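Local atomic coordinates of transcriptional regulator (Pyrococcus horikoshii, PDB entry 1UDD), a protein that is of unsettled function and is an all-helical member of the TENA/THI-4/PQQC family that assembles from four chains. Residues L34-F39 with K92-T97; T107-A112 with W208-R213. All blocks are in the same frame, centred on the assembly; numbering follows the deposited sequence.

Interaction 1 of 2, residues L34-F39 with K92-T97; sequences LPLEKF and KELDLT
L94 reaches across to L36 and F39, and the contact between L34-F39 and K92-T97 is wholly apolar. Both methyls of L94 take part. CD2 of L94 meets CD1 of L36 at 3.6 Å, the shortest approach of the pair, and also reaches F39 CD2 at 4.0 Å. CD1 of L94 approaches the F39 ring obliquely, 3.9 Å from F39 CD2 and 4.0 Å from F39 CE2. The L94 side chain runs at about a right angle to that of F39. L36 and F39 both carry CG anti to the backbone N (chi1 -167° and -174°), which carries their ends toward L94 although neither CB points straight at it.

Backbone bonds shape each segment. P35 is the N-cap of helix 36-63, and its carbonyl O accepts from K38 N at 2.7 Å. On the other side, helix 82-93 ends in a Schellman motif. D95, with positive phi, is its C-prime residue; D95 N bonds to K92 O at 2.6 Å, and L96 N turns back to L91 O. L94 is the first residue to leave the helical conformation, and its CB points toward L36 and F39. T97 then caps the next helix, 98-103.

Neighbouring aromatic and aliphatic groups pack around the contact. Y159 and W162 meet the F39 ring edge-to-face, and I158 of helix 157-164 touches both F39 and L94. L94 also packs on K40 and V43 further along helix 36-63.

F39 and L94 are buried, while L36 lies at the exposed border. Within the all-helical TENA-type fold, the start of one helix and the end of another are therefore joined by methyl and ring contacts alone across these segments, with the polar backbone bonds kept inside each one.

Interaction 2 of 2, residues T107-A112 with W208-R213; sequences TLVNSA and WEMAWR
The backbones come closest at V109 and M210, whose CA atoms are 7.3 Å apart, where the first turn of helix 108-123 meets the last turns of helix 190-213. The contact links two helices of the all-helical family fold that lie far apart in sequence. M210 makes the contact from its helix, and T107 and V109 receive it. The sulfur M210 SD sits 3.2 Å from T107 OG1 and 3.6 Å from T107 CG2, so it meets both branches of the threonine. The methyl M210 CE also lies near, 3.6 Å from T107 OG1. The M210 chain is bent at chi2 (93°), which turns SD toward T107. Further back along the same side chain, M210 CG packs on V109 CB at 4.2 Å.

T107 is the N-cap of helix 108-123. Its OG1 accepts a weak bond from N110 N at 3.3 Å, so one oxygen both caps the helix and faces the sulfur. The N110 side chain bonds through OD1 to N48 ND2 and through ND2 to Q45 O, both on helix 36-63. F41 of that helix touches both T107 and M210. L108 and A112 pack on F203 of the second subunit.

M210 is buried; its sulfur and methyl lie against T107 and its CG against V109. The two helices are thus held here by close van der Waals packing, while the weak cap probably helps to fix the T107 rotation.

How the interactions relate
From the N terminus, L34-F39 comes first, at the start of helix 36-63. Interaction 1 closes a largely helical loop when the chain reaches K92-T97, at the end of helix 82-93. Interaction 2 opens later, at T107-A112, and closes only at W208-R213, near the end of the last helix. The two loops follow in series; they neither nest nor cross. Their centres are about 17 Å apart, yet they touch. K38 makes a cation-pi contact with W212, and L34 packs on the same indole. The beginning of helix 36-63 thus joins the end of helix 82-93 to the end of helix 190-213, which in turn meets helix 108-123.

Interaction 1 of 2, residues L34-F39 with K92-T97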
loop_
_atom_site.group_PDB
_atom_site.type_symbol
_atom_site.label_atom_id
_atom_site.label_comp_id
_atom_site.label_asym_id
_atom_site.label_seq_id
_atom_site.Cartn_x
_atom_site.Cartn_y
_atom_site.Cartn_z
ATOM N N LEU A 34 -41.254 2.881 -0.124
ATOM C CA LEU A 34 -40.312 2.804 0.981
ATOM C C LEU A 34 -40.627 3.813 2.093
ATOM O O LEU A 34 -40.885 4.989 1.825
ATOM C CB LEU A 34 -38.875 3.035 0.480
ATOM C CG LEU A 34 -37.799 2.748 1.538
ATOM C CD1 LEU A 34 -37.706 1.247 1.736
ATOM C CD2 LEU A 34 -36.439 3.319 1.110
ATOM N N PRO A 35 -40.636 3.354 3.356
ATOM C CA PRO A 35 -40.916 4.263 4.471
ATOM C C PRO A 35 -39.733 5.228 4.608
ATOM O O PRO A 35 -38.592 4.799 4.790
ATOM C CB PRO A 35 -41.031 3.318 5.666
ATOM C CG PRO A 35 -41.526 2.044 5.048
ATOM C CD PRO A 35 -40.679 1.949 3.800
ATOM N N LEU A 36 -40.013 6.524 4.518
ATOM C CA LEU A 36 -38.991 7.563 4.599
ATOM C C LEU A 36 -37.946 7.338 5.678
ATOM O O LEU A 36 -36.830 7.842 5.573
ATOM C CB LEU A 36 -39.645 8.929 4.804
ATOM C CG LEU A 36 -38.744 10.149 4.597
ATOM C CD1 LEU A 36 -38.125 10.085 3.210
ATOM C CD2 LEU A 36 -39.558 11.427 4.756
ATOM N N GLU A 37 -38.299 6.585 6.713
ATOM C CA GLU A 37 -37.361 6.315 7.795
ATOM C C GLU A 37 -36.252 5.374 7.363
ATOM O O GLU A 37 -35.108 5.511 7.808
ATOM C CB GLU A 37 -38.076 5.717 9.004
ATOM C CG GLU A 37 -38.777 6.742 9.875
ATOM C CD GLU A 37 -37.881 7.929 10.211
ATOM O OE1 GLU A 37 -37.818 8.881 9.397
ATOM O OE2 GLU A 37 -37.232 7.898 11.284
ATOM N N LYS A 38 -36.599 4.409 6.515
ATOM C CA LYS A 38 -35.629 3.447 6.017
ATOM C C LYS A 38 -34.670 4.111 5.043
ATOM O O LYS A 38 -33.501 3.748 4.975
ATOM C CB LYS A 38 -36.336 2.270 5.338
ATOM C CG LYS A 38 -37.142 1.427 6.303
ATOM C CD LYS A 38 -37.627 0.145 5.673
ATOM C CE LYS A 38 -38.037 -0.839 6.760
ATOM N NZ LYS A 38 -38.424 -2.170 6.208
ATOM N N PHE A 39 -35.163 5.090 4.295
ATOM C CA PHE A 39 -34.326 5.799 3.333
ATOM C C PHE A 39 -33.277 6.600 4.088
ATOM O O PHE A 39 -32.106 6.629 3.701
ATOM C CB PHE A 39 -35.180 6.729 2.462
ATOM C CG PHE A 39 -34.422 7.401 1.346
ATOM C CD1 PHE A 39 -33.746 6.649 0.391
ATOM C CD2 PHE A 39 -34.415 8.790 1.230
ATOM C CE1 PHE A 39 -33.074 7.264 -0.671
ATOM C CE2 PHE A 39 -33.750 9.421 0.176
ATOM C CZ PHE A 39 -33.074 8.649 -0.783
ATOM N N LYS A 92 -30.158 17.429 3.654
ATOM C CA LYS A 92 -30.968 18.565 4.062
ATOM C C LYS A 92 -32.452 18.265 3.868
ATOM O O LYS A 92 -33.241 18.372 4.812
ATOM C CB LYS A 92 -30.573 19.818 3.276
ATOM C CG LYS A 92 -31.329 21.073 3.720
ATOM C CD LYS A 92 -30.674 22.367 3.232
ATOM C CE LYS A 92 -31.284 23.589 3.929
ATOM N NZ LYS A 92 -30.653 24.877 3.506
ATOM N N GLU A 93 -32.828 17.881 2.649
ATOM C CA GLU A 93 -34.216 17.552 2.350
ATOM C C GLU A 93 -34.776 16.571 3.380
ATOM O O GLU A 93 -35.980 16.556 3.635
ATOM C CB GLU A 93 -34.335 16.920 0.960
ATOM C CG GLU A 93 -33.802 17.760 -0.172
ATOM C CD GLU A 93 -33.860 17.032 -1.502
ATOM O OE1 GLU A 93 -33.428 15.860 -1.562
ATOM O OE2 GLU A 93 -34.329 17.629 -2.494
ATOM N N LEU A 94 -33.907 15.754 3.968
ATOM C CA LEU A 94 -34.333 14.766 4.966
ATOM C C LEU A 94 -34.165 15.250 6.410
ATOM O O LEU A 94 -34.283 14.463 7.350
ATOM C CB LEU A 94 -33.553 13.450 4.785
ATOM C CG LEU A 94 -33.720 12.646 3.486
ATOM C CD1 LEU A 94 -32.652 11.553 3.416
ATOM C CD2 LEU A 94 -35.111 12.043 3.424
ATOM N N ASP A 95 -33.899 16.544 6.583
ATOM C CA ASP A 95 -33.702 17.121 7.914
ATOM C C ASP A 95 -32.561 16.432 8.642
ATOM O O ASP A 95 -32.702 16.028 9.799
ATOM C CB ASP A 95 -34.969 17.006 8.766
ATOM C CG ASP A 95 -36.111 17.825 8.217
ATOM O OD1 ASP A 95 -35.921 19.045 8.013
ATOM O OD2 ASP A 95 -37.199 17.247 7.992
ATOM N N LEU A 96 -31.441 16.284 7.945
ATOM C CA LEU A 96 -30.241 15.676 8.503
ATOM C C LEU A 96 -29.097 16.580 8.103
ATOM O O LEU A 96 -29.235 17.380 7.172
ATOM C CB LEU A 96 -30.022 14.276 7.927
ATOM C CG LEU A 96 -31.058 13.237 8.349
ATOM C CD1 LEU A 96 -30.904 11.954 7.537
ATOM C CD2 LEU A 96 -30.892 12.973 9.840
ATOM N N THR A 97 -27.979 16.469 8.808
ATOM C CA THR A 97 -26.805 17.287 8.509
ATOM C C THR A 97 -25.597 16.376 8.292
ATOM O O THR A 97 -25.577 15.244 8.774
ATOM C CB THR A 97 -26.470 18.250 9.679
ATOM O OG1 THR A 97 -26.012 17.488 10.798
ATOM C CG2 THR A 97 -27.699 19.044 10.094
#

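Interaction 2 of 2, residues T107-A112 with W208-R213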
loop_
_atom_site.group_PDB
_atom_site.type_symbol
_atom_site.label_atom_id
_atom_site.label_comp_id
_atom_site.label_asym_id
_atom_site.label_seq_id
_atom_site.Cartn_x
_atom_site.Cartn_y
_atom_site.Cartn_z
ATOM N N THR A 107 -22.591 0.057 9.687
ATOM C CA THR A 107 -22.857 -1.334 10.035
ATOM C C THR A 107 -21.620 -2.137 9.650
ATOM O O THR A 107 -20.747 -1.634 8.945
ATOM C CB THR A 107 -24.059 -1.898 9.255
ATOM O OG1 THR A 107 -23.840 -1.712 7.848
ATOM C CG2 THR A 107 -25.354 -1.199 9.675
ATOM N N LEU A 108 -21.553 -3.380 10.108
ATOM C CA LEU A 108 -20.433 -4.252 9.802
ATOM C C LEU A 108 -20.351 -4.430 8.278
ATOM O O LEU A 108 -19.274 -4.327 7.689
ATOM C CB LEU A 108 -20.638 -5.599 10.503
ATOM C CG LEU A 108 -19.528 -6.649 10.540
ATOM C CD1 LEU A 108 -19.547 -7.463 9.279
ATOM C CD2 LEU A 108 -18.186 -5.973 10.736
ATOM N N VAL A 109 -21.501 -4.678 7.650
ATOM C CA VAL A 109 -21.582 -4.869 6.193
ATOM C C VAL A 109 -20.956 -3.698 5.436
ATOM O O VAL A 109 -20.200 -3.890 4.488
ATOM C CB VAL A 109 -23.055 -5.038 5.728
ATOM C CG1 VAL A 109 -23.124 -5.136 4.210
ATOM C CG2 VAL A 109 -23.640 -6.286 6.340
ATOM N N ASN A 110 -21.276 -2.487 5.874
ATOM C CA ASN A 110 -20.754 -1.262 5.274
ATOM C C ASN A 110 -19.226 -1.252 5.333
ATOM O O ASN A 110 -18.549 -1.151 4.306
ATOM C CB ASN A 110 -21.287 -0.055 6.041
ATOM C CG ASN A 110 -21.109 1.238 5.287
ATOM O OD1 ASN A 110 -20.155 1.404 4.519
ATOM N ND2 ASN A 110 -22.021 2.174 5.511
ATOM N N SER A 111 -18.690 -1.350 6.547
ATOM C CA SER A 111 -17.240 -1.354 6.760
ATOM C C SER A 111 -16.582 -2.398 5.888
ATOM O O SER A 111 -15.636 -2.107 5.157
ATOM C CB SER A 111 -16.908 -1.672 8.220
ATOM O OG SER A 111 -17.491 -0.720 9.087
ATOM N N ALA A 112 -17.087 -3.623 5.987
ATOM C CA ALA A 112 -16.570 -4.742 5.219
ATOM C C ALA A 112 -16.531 -4.454 3.708
ATOM O O ALA A 112 -15.504 -4.668 3.056
ATOM C CB ALA A 112 -17.406 -5.965 5.479
ATOM N N TRP A 208 -28.134 -3.527 0.564
ATOM C CA TRP A 208 -29.551 -3.202 0.519
ATOM C C TRP A 208 -30.227 -3.912 1.675
ATOM O O TRP A 208 -31.078 -3.343 2.353
ATOM C CB TRP A 208 -30.171 -3.640 -0.815
ATOM C CG TRP A 208 -29.667 -2.838 -1.976
ATOM C CD1 TRP A 208 -28.954 -3.300 -3.045
ATOM C CD2 TRP A 208 -29.840 -1.430 -2.186
ATOM N NE1 TRP A 208 -28.677 -2.272 -3.907
ATOM C CE2 TRP A 208 -29.207 -1.111 -3.405
ATOM C CE3 TRP A 208 -30.474 -0.406 -1.459
ATOM C CZ2 TRP A 208 -29.184 0.189 -3.921
ATOM C CZ3 TRP A 208 -30.453 0.888 -1.972
ATOM C CH2 TRP A 208 -29.809 1.174 -3.194
ATOM N N GLU A 209 -29.820 -5.154 1.908
ATOM C CA GLU A 209 -30.398 -5.955 2.971
ATOM C C GLU A 209 -30.220 -5.309 4.336
ATOM O O GLU A 209 -31.154 -5.275 5.135
ATOM C CB GLU A 209 -29.775 -7.351 2.970
ATOM C CG GLU A 209 -30.375 -8.317 3.991
ATOM C CD GLU A 209 -31.891 -8.449 3.867
ATOM O OE1 GLU A 209 -32.387 -8.493 2.719
ATOM O OE2 GLU A 209 -32.579 -8.520 4.916
ATOM N N MET A 210 -29.028 -4.793 4.611
ATOM C CA MET A 210 -28.801 -4.170 5.905
ATOM C C MET A 210 -29.536 -2.839 5.990
ATOM O O MET A 210 -29.893 -2.388 7.080
ATOM C CB MET A 210 -27.301 -3.985 6.156
ATOM C CG MET A 210 -26.670 -2.878 5.385
ATOM S SD MET A 210 -26.658 -1.359 6.301
ATOM C CE MET A 210 -25.748 -0.323 5.095
ATOM N N ALA A 211 -29.756 -2.203 4.843
ATOM C CA ALA A 211 -30.482 -0.944 4.822
ATOM C C ALA A 211 -31.952 -1.273 5.109
ATOM O O ALA A 211 -32.675 -0.486 5.708
ATOM C CB ALA A 211 -30.344 -0.282 3.465
ATOM N N TRP A 212 -32.379 -2.453 4.671
ATOM C CA TRP A 212 -33.748 -2.903 4.874
ATOM C C TRP A 212 -33.949 -3.288 6.339
ATOM O O TRP A 212 -34.981 -2.978 6.932
ATOM C CB TRP A 212 -34.045 -4.103 3.964
ATOM C CG TRP A 212 -35.439 -4.642 4.099
ATOM C CD1 TRP A 212 -35.810 -5.841 4.647
ATOM C CD2 TRP A 212 -36.652 -3.991 3.696
ATOM N NE1 TRP A 212 -37.180 -5.973 4.610
ATOM C CE2 TRP A 212 -37.721 -4.852 4.034
ATOM C CE3 TRP A 212 -36.941 -2.765 3.082
ATOM C CZ2 TRP A 212 -39.059 -4.523 3.779
ATOM C CZ3 TRP A 212 -38.278 -2.438 2.827
ATOM C CH2 TRP A 212 -39.316 -3.317 3.178
ATOM N N ARG A 213 -32.951 -3.953 6.914
ATOM C CA ARG A 213 -33.001 -4.375 8.302
ATOM C C ARG A 213 -32.729 -3.238 9.278
ATOM O O ARG A 213 -33.125 -3.307 10.436
ATOM C CB ARG A 213 -31.997 -5.498 8.539
ATOM C CG ARG A 213 -32.387 -6.801 7.875
ATOM C CD ARG A 213 -31.386 -7.886 8.211
ATOM N NE ARG A 213 -31.862 -9.214 7.834
ATOM C CZ ARG A 213 -32.979 -9.766 8.300
ATOM N NH1 ARG A 213 -33.743 -9.104 9.164
ATOM N NH2 ARG A 213 -33.328 -10.987 7.913
#